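Local coordinates for pesticidal crystal protein Cry2Aa (Bacillus thuringiensis serovar kurstaki, PDB 1I5P), which promotes colloid-osmotic lysis of midgut epithelial cells in dipteran and lepidopteran larvae after binding to them, at residues Y222-Y227 with N251-V256; I512-G517 with N581-R586; L523-S528 with F617-I622; Y546-S551 with A585-I590. One frame throughout, in Å; residues are numbered along the deposited sequence.

Contact 1. Residues Y222-Y227 with N251-V256; sequences YCINTY and NVFEYV
Phe253 reaches across from 251-256 and lays the far end of its ring against three residues of 222-227. The bond to its CB does not point at the facing helix, and CB packs on Phe516 O of a C-terminal loop; with CG anti to its own carbonyl carbon (chi1 -60°) the ring reaches 222-227. CE2 then lies against Ile224, 4.0 Å from Ile224 CG1. CZ makes the closest approach, 3.3 Å from Tyr227 CB and 3.5 Å from the backbone Cys223 O, which it meets near the plane of the phenyl ring. CE1 stands over one face of the Tyr227 ring, toward its rim, so the two rings form an edge-to-face pair with planes at 68°. The segments belong to helices 202-232 and 238-259 of the N-terminal helical bundle; here their axes run roughly antiparallel and approach to 10.5 Å. One turn before Tyr227, Cys223 packs against two valines: Cys223 SG lies 3.9 Å from Val252 CG1, and Cys223 CB 3.8 Å from Val256 CG2. Phe516 also meets the rings of both Tyr227 and Phe253.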
loop_
_atom_site.group_PDB
_atom_site.type_symbol
_atom_site.label_atom_id
_atom_site.label_comp_id
_atom_site.label_asym_id
_atom_site.label_seq_id
_atom_site.Cartn_x
_atom_site.Cartn_y
_atom_site.Cartn_z
ATOM N N TYR A 222 -14.816 -11.373 -2.355
ATOM C CA TYR A 222 -14.968 -11.471 -3.803
ATOM C C TYR A 222 -13.775 -10.850 -4.527
ATOM O O TYR A 222 -13.258 -11.418 -5.490
ATOM C CB TYR A 222 -16.252 -10.778 -4.269
ATOM C CG TYR A 222 -16.361 -10.705 -5.778
ATOM C CD1 TYR A 222 -16.684 -11.832 -6.536
ATOM C CD2 TYR A 222 -16.084 -9.519 -6.452
ATOM C CE1 TYR A 222 -16.728 -11.778 -7.934
ATOM C CE2 TYR A 222 -16.120 -9.453 -7.844
ATOM C CZ TYR A 222 -16.440 -10.577 -8.579
ATOM O OH TYR A 222 -16.463 -10.486 -9.957
ATOM N N CYS A 223 -13.341 -9.678 -4.066
ATOM C CA CYS A 223 -12.202 -8.996 -4.680
ATOM C C CYS A 223 -10.919 -9.794 -4.497
ATOM O O CYS A 223 -10.154 -9.989 -5.441
ATOM C CB CYS A 223 -12.018 -7.599 -4.074
ATOM S SG CYS A 223 -13.288 -6.416 -4.531
ATOM N N ILE A 224 -10.689 -10.248 -3.272
ATOM C CA ILE A 224 -9.499 -11.029 -2.962
ATOM C C ILE A 224 -9.457 -12.317 -3.774
ATOM O O ILE A 224 -8.440 -12.634 -4.390
ATOM C CB ILE A 224 -9.448 -11.360 -1.459
ATOM C CG1 ILE A 224 -9.304 -10.058 -0.664
ATOM C CG2 ILE A 224 -8.283 -12.315 -1.164
ATOM C CD1 ILE A 224 -9.549 -10.211 0.823
ATOM N N ASN A 225 -10.561 -13.053 -3.785
ATOM C CA ASN A 225 -10.618 -14.302 -4.534
ATOM C C ASN A 225 -10.418 -14.090 -6.036
ATOM O O ASN A 225 -9.693 -14.844 -6.677
ATOM C CB ASN A 225 -11.949 -15.018 -4.282
ATOM C CG ASN A 225 -12.105 -15.475 -2.835
ATOM O OD1 ASN A 225 -11.124 -15.618 -2.106
ATOM N ND2 ASN A 225 -13.346 -15.730 -2.423
ATOM N N THR A 226 -11.054 -13.067 -6.598
ATOM C CA THR A 226 -10.917 -12.800 -8.029
ATOM C C THR A 226 -9.459 -12.529 -8.394
ATOM O O THR A 226 -8.937 -13.065 -9.372
ATOM C CB THR A 226 -11.778 -11.589 -8.459
ATOM O OG1 THR A 226 -13.157 -11.866 -8.188
ATOM C CG2 THR A 226 -11.617 -11.312 -9.953
ATOM N N TYR A 227 -8.806 -11.693 -7.598
ATOM C CA TYR A 227 -7.417 -11.354 -7.852
ATOM C C TYR A 227 -6.483 -12.542 -7.653
ATOM O O TYR A 227 -5.599 -12.781 -8.473
ATOM C CB TYR A 227 -6.985 -10.212 -6.941
ATOM C CG TYR A 227 -5.517 -9.871 -7.054
ATOM C CD1 TYR A 227 -5.039 -9.102 -8.111
ATOM C CD2 TYR A 227 -4.608 -10.307 -6.093
ATOM C CE1 TYR A 227 -3.693 -8.767 -8.206
ATOM C CE2 TYR A 227 -3.258 -9.982 -6.181
ATOM C CZ TYR A 227 -2.809 -9.209 -7.236
ATOM O OH TYR A 227 -1.476 -8.879 -7.309
ATOM N N ASN A 251 -6.435 0.174 -8.044
ATOM C CA ASN A 251 -7.806 0.128 -8.543
ATOM C C ASN A 251 -8.766 -0.656 -7.670
ATOM O O ASN A 251 -9.979 -0.445 -7.731
ATOM C CB ASN A 251 -7.837 -0.507 -9.938
ATOM C CG ASN A 251 -7.631 0.494 -11.038
ATOM O OD1 ASN A 251 -8.562 1.198 -11.429
ATOM N ND2 ASN A 251 -6.405 0.573 -11.546
ATOM N N VAL A 252 -8.230 -1.568 -6.866
ATOM C CA VAL A 252 -9.080 -2.414 -6.050
ATOM C C VAL A 252 -8.760 -2.579 -4.568
ATOM O O VAL A 252 -9.612 -2.334 -3.719
ATOM C CB VAL A 252 -9.157 -3.837 -6.671
ATOM C CG1 VAL A 252 -10.039 -4.743 -5.812
ATOM C CG2 VAL A 252 -9.690 -3.754 -8.102
ATOM N N PHE A 253 -7.543 -2.987 -4.241
ATOM C CA PHE A 253 -7.237 -3.246 -2.843
ATOM C C PHE A 253 -7.034 -2.097 -1.879
ATOM O O PHE A 253 -7.089 -2.300 -0.661
ATOM C CB PHE A 253 -6.108 -4.272 -2.771
ATOM C CG PHE A 253 -6.479 -5.565 -3.426
ATOM C CD1 PHE A 253 -6.022 -5.872 -4.701
ATOM C CD2 PHE A 253 -7.417 -6.407 -2.827
ATOM C CE1 PHE A 253 -6.500 -6.995 -5.377
ATOM C CE2 PHE A 253 -7.899 -7.524 -3.489
ATOM C CZ PHE A 253 -7.444 -7.819 -4.768
ATOM N N GLU A 254 -6.814 -0.895 -2.399
ATOM C CA GLU A 254 -6.695 0.260 -1.522
ATOM C C GLU A 254 -8.079 0.394 -0.903
ATOM O O GLU A 254 -8.229 0.752 0.262
ATOM C CB GLU A 254 -6.368 1.515 -2.327
ATOM C CG GLU A 254 -4.896 1.844 -2.345
ATOM C CD GLU A 254 -4.362 2.168 -0.960
ATOM O OE1 GLU A 254 -3.304 1.616 -0.591
ATOM O OE2 GLU A 254 -4.999 2.976 -0.242
ATOM N N TYR A 255 -9.094 0.076 -1.701
ATOM C CA TYR A 255 -10.479 0.149 -1.249
ATOM C C TYR A 255 -10.806 -0.998 -0.310
ATOM O O TYR A 255 -11.418 -0.796 0.734
ATOM C CB TYR A 255 -11.421 0.131 -2.453
ATOM C CG TYR A 255 -11.118 1.234 -3.439
ATOM C CD1 TYR A 255 -10.784 0.950 -4.763
ATOM C CD2 TYR A 255 -11.142 2.569 -3.037
ATOM C CE1 TYR A 255 -10.476 1.979 -5.663
ATOM C CE2 TYR A 255 -10.841 3.598 -3.924
ATOM C CZ TYR A 255 -10.510 3.302 -5.230
ATOM O OH TYR A 255 -10.219 4.334 -6.091
ATOM N N VAL A 256 -10.406 -2.208 -0.674
ATOM C CA VAL A 256 -10.682 -3.345 0.187
ATOM C C VAL A 256 -10.105 -3.080 1.575
ATOM O O VAL A 256 -10.732 -3.405 2.582
ATOM C CB VAL A 256 -10.070 -4.637 -0.375
ATOM C CG1 VAL A 256 -10.363 -5.791 0.570
ATOM C CG2 VAL A 256 -10.648 -4.929 -1.757
#

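Contact 2. Residues I512-G517 with N581-R586; sequences ISEKFG and NDNGAR
Asp582 takes two consecutive backbone N-H groups of 512-517, one on each carboxylate oxygen. Phe516 N gives a nearly straight bond to the syn lone pair of Asp582 OD1 (2.7 Å, 167° at the hydrogen), and Gly517 N reaches Asp582 OD2 at 2.8 Å, also on the syn side but tilted out of the carboxylate plane. Next along, Asn583 ND2 donates to Glu514 O at 2.9 Å. That carbonyl accepts Lys515 NZ too, from the opposite face of its plane. The ammonium has a further partner in Ser522 OG, and a water links Lys515 NZ to Asn583 O. The type I' turn from Asp582 to Ala585 makes a tight beta hairpin of strands 581-582 and 585-597 in the C-terminal domain, and it holds the loop after strand 510-513. Lys515 CE packs 3.5 Å from Ala585 CB, and Phe516 CE1 3.9 Å from Asn583 CB. With both oxygens of the buried Asp582 engaged by N-H groups and Lys515 nearby, its carboxylate is probably stabilised as the anion, and its rotation is fixed by the loop it holds.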
loop_
_atom_site.group_PDB
_atom_site.type_symbol
_atom_site.label_atom_id
_atom_site.label_comp_id
_atom_site.label_asym_id
_atom_site.label_seq_id
_atom_site.Cartn_x
_atom_site.Cartn_y
_atom_site.Cartn_z
ATOM N N ILE A 512 6.956 -11.963 7.042
ATOM C CA ILE A 512 6.022 -10.960 6.562
ATOM C C ILE A 512 5.087 -11.750 5.658
ATOM O O ILE A 512 5.543 -12.502 4.805
ATOM C CB ILE A 512 6.748 -9.857 5.767
ATOM C CG1 ILE A 512 7.705 -9.112 6.702
ATOM C CG2 ILE A 512 5.738 -8.896 5.152
ATOM C CD1 ILE A 512 8.518 -8.026 6.031
ATOM N N SER A 513 3.783 -11.599 5.873
ATOM C CA SER A 513 2.786 -12.323 5.098
ATOM C C SER A 513 1.859 -11.385 4.324
ATOM O O SER A 513 1.150 -10.563 4.903
ATOM C CB SER A 513 1.965 -13.218 6.034
ATOM O OG SER A 513 0.963 -13.932 5.330
ATOM N N GLU A 514 1.876 -11.529 3.007
ATOM C CA GLU A 514 1.066 -10.725 2.099
ATOM C C GLU A 514 -0.416 -10.625 2.489
ATOM O O GLU A 514 -1.030 -11.615 2.899
ATOM C CB GLU A 514 1.205 -11.307 0.684
ATOM C CG GLU A 514 0.160 -10.844 -0.310
ATOM C CD GLU A 514 0.489 -11.249 -1.737
ATOM O OE1 GLU A 514 0.550 -12.467 -2.017
ATOM O OE2 GLU A 514 0.681 -10.348 -2.581
ATOM N N LYS A 515 -0.971 -9.417 2.372
ATOM C CA LYS A 515 -2.385 -9.162 2.661
ATOM C C LYS A 515 -2.965 -8.256 1.579
ATOM O O LYS A 515 -2.251 -7.451 0.992
ATOM C CB LYS A 515 -2.550 -8.505 4.036
ATOM C CG LYS A 515 -2.193 -9.422 5.194
ATOM C CD LYS A 515 -3.100 -10.642 5.206
ATOM C CE LYS A 515 -2.607 -11.688 6.195
ATOM N NZ LYS A 515 -1.262 -12.202 5.813
ATOM N N PHE A 516 -4.261 -8.381 1.317
ATOM C CA PHE A 516 -4.892 -7.571 0.280
ATOM C C PHE A 516 -5.814 -6.481 0.813
ATOM O O PHE A 516 -6.029 -5.474 0.143
ATOM C CB PHE A 516 -5.657 -8.474 -0.695
ATOM C CG PHE A 516 -4.824 -9.592 -1.256
ATOM C CD1 PHE A 516 -4.942 -10.883 -0.753
ATOM C CD2 PHE A 516 -3.890 -9.346 -2.257
ATOM C CE1 PHE A 516 -4.140 -11.918 -1.235
ATOM C CE2 PHE A 516 -3.080 -10.376 -2.747
ATOM C CZ PHE A 516 -3.208 -11.664 -2.234
ATOM N N GLY A 517 -6.356 -6.681 2.011
ATOM C CA GLY A 517 -7.238 -5.678 2.588
ATOM C C GLY A 517 -6.845 -5.337 4.012
ATOM O O GLY A 517 -7.706 -5.146 4.869
ATOM N N ASN A 581 -11.567 -13.187 4.600
ATOM C CA ASN A 581 -10.466 -14.141 4.487
ATOM C C ASN A 581 -9.415 -13.498 3.596
ATOM O O ASN A 581 -9.572 -13.422 2.368
ATOM C CB ASN A 581 -10.932 -15.463 3.871
ATOM C CG ASN A 581 -9.980 -16.611 4.178
ATOM O OD1 ASN A 581 -8.787 -16.547 3.866
ATOM N ND2 ASN A 581 -10.502 -17.664 4.799
ATOM N N ASP A 582 -8.342 -13.042 4.234
ATOM C CA ASP A 582 -7.249 -12.358 3.554
ATOM C C ASP A 582 -6.024 -13.259 3.482
ATOM O O ASP A 582 -5.279 -13.380 4.451
ATOM C CB ASP A 582 -6.893 -11.087 4.332
ATOM C CG ASP A 582 -6.241 -10.030 3.469
ATOM O OD1 ASP A 582 -5.644 -10.388 2.431
ATOM O OD2 ASP A 582 -6.320 -8.835 3.839
ATOM N N ASN A 583 -5.812 -13.880 2.328
ATOM C CA ASN A 583 -4.671 -14.768 2.134
ATOM C C ASN A 583 -4.546 -15.798 3.265
ATOM O O ASN A 583 -3.447 -16.098 3.731
ATOM C CB ASN A 583 -3.387 -13.937 2.029
ATOM C CG ASN A 583 -2.190 -14.758 1.602
ATOM O OD1 ASN A 583 -2.311 -15.677 0.798
ATOM N ND2 ASN A 583 -1.020 -14.420 2.133
ATOM N N GLY A 584 -5.682 -16.331 3.707
ATOM C CA GLY A 584 -5.664 -17.323 4.771
ATOM C C GLY A 584 -5.951 -16.769 6.157
ATOM O O GLY A 584 -6.400 -17.497 7.042
ATOM N N ALA A 585 -5.699 -15.480 6.356
ATOM C CA ALA A 585 -5.943 -14.863 7.655
ATOM C C ALA A 585 -7.400 -14.427 7.800
ATOM O O ALA A 585 -8.022 -13.983 6.840
ATOM C CB ALA A 585 -5.014 -13.662 7.848
ATOM N N ARG A 586 -7.943 -14.579 9.001
ATOM C CA ARG A 586 -9.316 -14.173 9.290
ATOM C C ARG A 586 -9.215 -13.227 10.472
ATOM O O ARG A 586 -9.272 -13.643 11.632
ATOM C CB ARG A 586 -10.177 -15.381 9.653
ATOM C CG ARG A 586 -10.468 -16.287 8.478
ATOM C CD ARG A 586 -11.131 -17.561 8.943
ATOM N NE ARG A 586 -10.540 -18.713 8.284
ATOM C CZ ARG A 586 -10.610 -19.953 8.748
ATOM N NH1 ARG A 586 -11.252 -20.206 9.883
ATOM N NH2 ARG A 586 -10.028 -20.940 8.082
HETATM O O HOH W 1 -1.792 -15.017 5.711
#

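Contact 3. Residues L523-S528 with F617-I622; sequences LRFEQS and FDLMNI
Leu523 and Leu619 exchange a pair of backbone hydrogen bonds, and Phe525 and Phe617 do the same at the next hydrogen-bonded pair. Leu523 N to Leu619 O is nearly straight, 175° at the hydrogen. Between these pairs Arg524 faces Asp618 as a non-hydrogen-bonded pair, where Arg524 CA lies 3.2 Å from Phe617 O in a CA-H...O contact. Apolar packing gathers on the face that carries the leucines and phenylalanines. The two phenyl groups lie side by side, pointing the same way, with Phe617 CD2 meeting the edge of the Phe525 ring, 3.7 Å from CD1 of Phe525. The next atom round the same ring, Phe525 CE1, lies 3.9 Å from Leu619 CB. Tyr534 of strand 530-537 touches both leucines. Charged groups occupy the reverse face. Asp618 OD1 comes within 3.8 Å of Arg524 CB, but its hydrogen bond is with Ser522 OG. The guanidinium, turned by a bend at chi3 (68°), grips Glu526 OE2 side-on instead, through both Arg524 NE and Arg524 NH2, each at 2.9 Å. Beyond the paired residues, Met620 and Asn621 both face Arg548 in a classic beta bulge. One apolar and one polar face on an antiparallel ladder suit a sheet of the lectin-like beta sandwich.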
loop_
_atom_site.group_PDB
_atom_site.type_symbol
_atom_site.label_atom_id
_atom_site.label_comp_id
_atom_site.label_asym_id
_atom_site.label_seq_id
_atom_site.Cartn_x
_atom_site.Cartn_y
_atom_site.Cartn_z
ATOM N N LEU A 523 2.513 -9.531 10.111
ATOM C CA LEU A 523 3.697 -10.140 10.698
ATOM C C LEU A 523 3.233 -11.479 11.267
ATOM O O LEU A 523 2.410 -11.524 12.185
ATOM C CB LEU A 523 4.254 -9.240 11.809
ATOM C CG LEU A 523 5.769 -9.249 12.035
ATOM C CD1 LEU A 523 6.499 -8.938 10.728
ATOM C CD2 LEU A 523 6.130 -8.221 13.113
ATOM N N ARG A 524 3.743 -12.570 10.704
ATOM C CA ARG A 524 3.356 -13.895 11.166
ATOM C C ARG A 524 4.379 -14.484 12.130
ATOM O O ARG A 524 5.532 -14.715 11.762
ATOM C CB ARG A 524 3.166 -14.847 9.980
ATOM C CG ARG A 524 2.645 -16.219 10.392
ATOM C CD ARG A 524 2.495 -17.179 9.213
ATOM N NE ARG A 524 3.776 -17.566 8.623
ATOM C CZ ARG A 524 4.157 -17.252 7.388
ATOM N NH1 ARG A 524 3.358 -16.541 6.603
ATOM N NH2 ARG A 524 5.328 -17.667 6.927
ATOM N N PHE A 525 3.948 -14.716 13.364
ATOM C CA PHE A 525 4.811 -15.299 14.385
ATOM C C PHE A 525 4.627 -16.815 14.361
ATOM O O PHE A 525 3.520 -17.318 14.557
ATOM C CB PHE A 525 4.444 -14.763 15.777
ATOM C CG PHE A 525 4.554 -13.267 15.909
ATOM C CD1 PHE A 525 3.480 -12.521 16.392
ATOM C CD2 PHE A 525 5.722 -12.603 15.550
ATOM C CE1 PHE A 525 3.571 -11.132 16.514
ATOM C CE2 PHE A 525 5.823 -11.213 15.669
ATOM C CZ PHE A 525 4.744 -10.478 16.152
ATOM N N GLU A 526 5.707 -17.543 14.110
ATOM C CA GLU A 526 5.636 -18.999 14.069
ATOM C C GLU A 526 6.234 -19.614 15.323
ATOM O O GLU A 526 6.097 -20.812 15.558
ATOM C CB GLU A 526 6.359 -19.530 12.828
ATOM C CG GLU A 526 5.625 -19.241 11.531
ATOM C CD GLU A 526 6.328 -19.812 10.316
ATOM O OE1 GLU A 526 7.269 -20.614 10.488
ATOM O OE2 GLU A 526 5.930 -19.466 9.183
ATOM N N GLN A 527 6.900 -18.786 16.122
ATOM C CA GLN A 527 7.509 -19.241 17.364
ATOM C C GLN A 527 6.813 -18.592 18.554
ATOM O O GLN A 527 6.632 -17.375 18.597
ATOM C CB GLN A 527 9.003 -18.905 17.377
ATOM C CG GLN A 527 9.676 -19.134 18.721
ATOM C CD GLN A 527 11.185 -19.178 18.616
ATOM O OE1 GLN A 527 11.764 -18.767 17.608
ATOM N NE2 GLN A 527 11.836 -19.668 19.663
ATOM N N SER A 528 6.424 -19.414 19.520
ATOM C CA SER A 528 5.741 -18.916 20.703
ATOM C C SER A 528 6.655 -17.994 21.514
ATOM O O SER A 528 7.880 -18.084 21.435
ATOM C CB SER A 528 5.264 -20.094 21.560
ATOM O OG SER A 528 4.304 -19.677 22.513
ATOM N N PHE A 617 0.604 -17.003 14.333
ATOM C CA PHE A 617 -0.203 -15.859 14.735
ATOM C C PHE A 617 0.101 -14.713 13.778
ATOM O O PHE A 617 1.261 -14.434 13.479
ATOM C CB PHE A 617 0.144 -15.447 16.169
ATOM C CG PHE A 617 -0.606 -14.235 16.666
ATOM C CD1 PHE A 617 -1.713 -14.381 17.498
ATOM C CD2 PHE A 617 -0.181 -12.946 16.337
ATOM C CE1 PHE A 617 -2.382 -13.270 18.000
ATOM C CE2 PHE A 617 -0.845 -11.825 16.835
ATOM C CZ PHE A 617 -1.947 -11.988 17.669
ATOM N N ASP A 618 -0.943 -14.054 13.291
ATOM C CA ASP A 618 -0.770 -12.927 12.381
ATOM C C ASP A 618 -1.090 -11.608 13.071
ATOM O O ASP A 618 -2.232 -11.365 13.454
ATOM C CB ASP A 618 -1.683 -13.064 11.159
ATOM C CG ASP A 618 -1.074 -13.919 10.056
ATOM O OD1 ASP A 618 -0.236 -13.403 9.287
ATOM O OD2 ASP A 618 -1.437 -15.108 9.961
ATOM N N LEU A 619 -0.078 -10.761 13.234
ATOM C CA LEU A 619 -0.276 -9.441 13.826
ATOM C C LEU A 619 -0.519 -8.610 12.565
ATOM O O LEU A 619 0.417 -8.339 11.809
ATOM C CB LEU A 619 0.997 -8.960 14.524
ATOM C CG LEU A 619 0.868 -8.139 15.813
ATOM C CD1 LEU A 619 2.031 -7.163 15.868
ATOM C CD2 LEU A 619 -0.457 -7.391 15.879
ATOM N N MET A 620 -1.770 -8.216 12.342
ATOM C CA MET A 620 -2.135 -7.478 11.134
ATOM C C MET A 620 -2.151 -5.954 11.179
ATOM O O MET A 620 -1.722 -5.304 10.220
ATOM C CB MET A 620 -3.472 -8.012 10.630
ATOM C CG MET A 620 -3.406 -9.508 10.336
ATOM S SD MET A 620 -5.004 -10.238 10.032
ATOM C CE MET A 620 -5.297 -9.627 8.364
ATOM N N ASN A 621 -2.662 -5.375 12.263
ATOM C CA ASN A 621 -2.678 -3.922 12.386
ATOM C C ASN A 621 -2.720 -3.491 13.841
ATOM O O ASN A 621 -3.220 -4.207 14.711
ATOM C CB ASN A 621 -3.873 -3.303 11.649
ATOM C CG ASN A 621 -3.563 -1.900 11.103
ATOM O OD1 ASN A 621 -2.618 -1.236 11.544
ATOM N ND2 ASN A 621 -4.365 -1.449 10.139
ATOM N N ILE A 622 -2.184 -2.304 14.086
ATOM C CA ILE A 622 -2.148 -1.724 15.416
ATOM C C ILE A 622 -2.890 -0.409 15.271
ATOM O O ILE A 622 -2.453 0.480 14.537
ATOM C CB ILE A 622 -0.686 -1.457 15.861
ATOM C CG1 ILE A 622 0.098 -2.773 15.877
ATOM C CG2 ILE A 622 -0.660 -0.806 17.241
ATOM C CD1 ILE A 622 1.616 -2.587 15.951
#

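Contact 4. Residues Y546-S551 with A585-I590; sequences YLRVSS and ARFSDI
Antiparallel strands 541-550 and 585-597 pair here within the jelly-roll domain, where Arg548 meets Asp589 and Phe587 at once. Arg548 and Asp589 lie side by side, guanidinium and carboxylate only 6° from coplanar, and form a two-pronged salt bridge: Arg548 NE reaches Asp589 OD1 at 2.9 Å and Arg548 NH2 reaches Asp589 OD2 at 3.2 Å, both on syn lone pairs. The same guanidinium rests flat over the Phe587 ring, planes 24° apart, with Arg548 CZ 3.7 Å from the ring centroid in a cation-pi contact; Arg548 CD adds a CH-pi contact over that face. Edge and face of the cation are thus both engaged, which fixes its rotation. Arg548 NH2 also donates to Ser260 O, and Asp589 OD2 has Tyr264 and Lys263 as further partners, so the cluster ties this sheet to the chain just after helix 238-259. Reciprocal backbone bonds join Leu547 with Ile590 and Val549 with Ser588, Ile590 N lying 2.8 Å from Leu547 O. On the face away from the arginine, Val549 CG2 packs 3.9 Å from Ile590 CG1. Farther along, Ser550 OG, anti to its backbone nitrogen (chi1 179°), accepts Arg586 N at 2.8 Å.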
loop_
_atom_site.group_PDB
_atom_site.type_symbol
_atom_site.label_atom_id
_atom_site.label_comp_id
_atom_site.label_asym_id
_atom_site.label_seq_id
_atom_site.Cartn_x
_atom_site.Cartn_y
_atom_site.Cartn_z
ATOM N N TYR A 546 -6.504 -1.200 19.813
ATOM C CA TYR A 546 -7.111 -2.337 19.146
ATOM C C TYR A 546 -6.033 -3.030 18.331
ATOM O O TYR A 546 -5.264 -2.384 17.622
ATOM C CB TYR A 546 -8.227 -1.894 18.189
ATOM C CG TYR A 546 -9.504 -1.423 18.846
ATOM C CD1 TYR A 546 -9.630 -0.115 19.304
ATOM C CD2 TYR A 546 -10.593 -2.287 19.006
ATOM C CE1 TYR A 546 -10.807 0.333 19.906
ATOM C CE2 TYR A 546 -11.776 -1.852 19.608
ATOM C CZ TYR A 546 -11.876 -0.540 20.055
ATOM O OH TYR A 546 -13.038 -0.113 20.656
ATOM N N LEU A 547 -5.963 -4.347 18.442
ATOM C CA LEU A 547 -4.995 -5.094 17.660
ATOM C C LEU A 547 -5.771 -5.935 16.671
ATOM O O LEU A 547 -6.615 -6.743 17.064
ATOM C CB LEU A 547 -4.128 -5.998 18.545
ATOM C CG LEU A 547 -3.181 -5.298 19.531
ATOM C CD1 LEU A 547 -2.273 -6.328 20.176
ATOM C CD2 LEU A 547 -2.347 -4.249 18.809
ATOM N N ARG A 548 -5.519 -5.705 15.387
ATOM C CA ARG A 548 -6.167 -6.484 14.346
ATOM C C ARG A 548 -5.270 -7.699 14.180
ATOM O O ARG A 548 -4.096 -7.574 13.831
ATOM C CB ARG A 548 -6.261 -5.699 13.032
ATOM C CG ARG A 548 -6.799 -6.529 11.869
ATOM C CD ARG A 548 -7.349 -5.668 10.735
ATOM N NE ARG A 548 -8.585 -4.984 11.111
ATOM C CZ ARG A 548 -9.345 -4.286 10.271
ATOM N NH1 ARG A 548 -9.002 -4.174 8.995
ATOM N NH2 ARG A 548 -10.454 -3.699 10.707
ATOM N N VAL A 549 -5.819 -8.876 14.453
ATOM C CA VAL A 549 -5.033 -10.094 14.364
ATOM C C VAL A 549 -5.820 -11.259 13.804
ATOM O O VAL A 549 -7.052 -11.231 13.735
ATOM C CB VAL A 549 -4.508 -10.522 15.758
ATOM C CG1 VAL A 549 -3.991 -9.312 16.524
ATOM C CG2 VAL A 549 -5.625 -11.214 16.543
ATOM N N SER A 550 -5.085 -12.296 13.419
ATOM C CA SER A 550 -5.684 -13.516 12.907
ATOM C C SER A 550 -5.018 -14.658 13.661
ATOM O O SER A 550 -3.794 -14.704 13.771
ATOM C CB SER A 550 -5.434 -13.669 11.407
ATOM O OG SER A 550 -5.999 -14.882 10.933
ATOM N N SER A 551 -5.825 -15.571 14.186
ATOM C CA SER A 551 -5.290 -16.696 14.934
ATOM C C SER A 551 -6.150 -17.932 14.695
ATOM O O SER A 551 -7.178 -18.120 15.347
ATOM C CB SER A 551 -5.256 -16.355 16.429
ATOM O OG SER A 551 -4.666 -17.399 17.186
ATOM N N ALA A 585 -5.699 -15.480 6.356
ATOM C CA ALA A 585 -5.943 -14.863 7.655
ATOM C C ALA A 585 -7.400 -14.427 7.800
ATOM O O ALA A 585 -8.022 -13.983 6.840
ATOM C CB ALA A 585 -5.014 -13.662 7.848
ATOM N N ARG A 586 -7.943 -14.579 9.001
ATOM C CA ARG A 586 -9.316 -14.173 9.290
ATOM C C ARG A 586 -9.215 -13.227 10.472
ATOM O O ARG A 586 -9.272 -13.643 11.632
ATOM C CB ARG A 586 -10.177 -15.381 9.653
ATOM C CG ARG A 586 -10.468 -16.287 8.478
ATOM C CD ARG A 586 -11.131 -17.561 8.943
ATOM N NE ARG A 586 -10.540 -18.713 8.284
ATOM C CZ ARG A 586 -10.610 -19.953 8.748
ATOM N NH1 ARG A 586 -11.252 -20.206 9.883
ATOM N NH2 ARG A 586 -10.028 -20.940 8.082
ATOM N N PHE A 587 -9.063 -11.946 10.165
ATOM C CA PHE A 587 -8.886 -10.946 11.198
ATOM C C PHE A 587 -10.058 -10.706 12.129
ATOM O O PHE A 587 -11.217 -10.991 11.820
ATOM C CB PHE A 587 -8.433 -9.616 10.566
ATOM C CG PHE A 587 -9.559 -8.663 10.240
ATOM C CD1 PHE A 587 -10.152 -7.888 11.237
ATOM C CD2 PHE A 587 -10.006 -8.518 8.931
ATOM C CE1 PHE A 587 -11.169 -6.984 10.933
ATOM C CE2 PHE A 587 -11.026 -7.615 8.615
ATOM C CZ PHE A 587 -11.606 -6.848 9.618
ATOM N N SER A 588 -9.709 -10.177 13.293
ATOM C CA SER A 588 -10.657 -9.800 14.318
ATOM C C SER A 588 -9.953 -8.675 15.054
ATOM O O SER A 588 -8.735 -8.722 15.234
ATOM C CB SER A 588 -10.930 -10.953 15.277
ATOM O OG SER A 588 -11.908 -10.565 16.226
ATOM N N ASP A 589 -10.701 -7.658 15.461
ATOM C CA ASP A 589 -10.109 -6.543 16.185
ATOM C C ASP A 589 -10.241 -6.790 17.678
ATOM O O ASP A 589 -11.343 -6.846 18.210
ATOM C CB ASP A 589 -10.792 -5.230 15.794
ATOM C CG ASP A 589 -10.548 -4.864 14.345
ATOM O OD1 ASP A 589 -9.551 -5.354 13.777
ATOM O OD2 ASP A 589 -11.342 -4.084 13.779
ATOM N N ILE A 590 -9.102 -6.953 18.340
ATOM C CA ILE A 590 -9.085 -7.206 19.772
ATOM C C ILE A 590 -8.915 -5.914 20.554
ATOM O O ILE A 590 -7.930 -5.191 20.374
ATOM C CB ILE A 590 -7.928 -8.135 20.173
ATOM C CG1 ILE A 590 -7.799 -9.299 19.186
ATOM C CG2 ILE A 590 -8.156 -8.634 21.593
ATOM C CD1 ILE A 590 -9.020 -10.208 19.112
#

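Contact 1 comes first along the chain, inside the N-terminal helical domain; the other three belong to the C-terminal sandwich. Contact 2 meets it at the border between the domains: their centres are about 12 Å apart, and Phe516 packs on Tyr227, Ile224 and Phe253. Contacts 2, 3 and 4 all reach one mixed sheet, with centres 10 to 11 Å apart. Strand 617-626 lies between 522-525 and 541-550, so contact 3 leads directly to contact 4, which is nested in the loop that contact 3 closes. Contacts 2 and 4 share Ala585 and Arg586 at the start of strand 585-597. Among these contacts it is contact 2, chiefly the loop with Phe516, that joins the sandwich to the helical bundle, while contacts 3 and 4 do not touch contact 1.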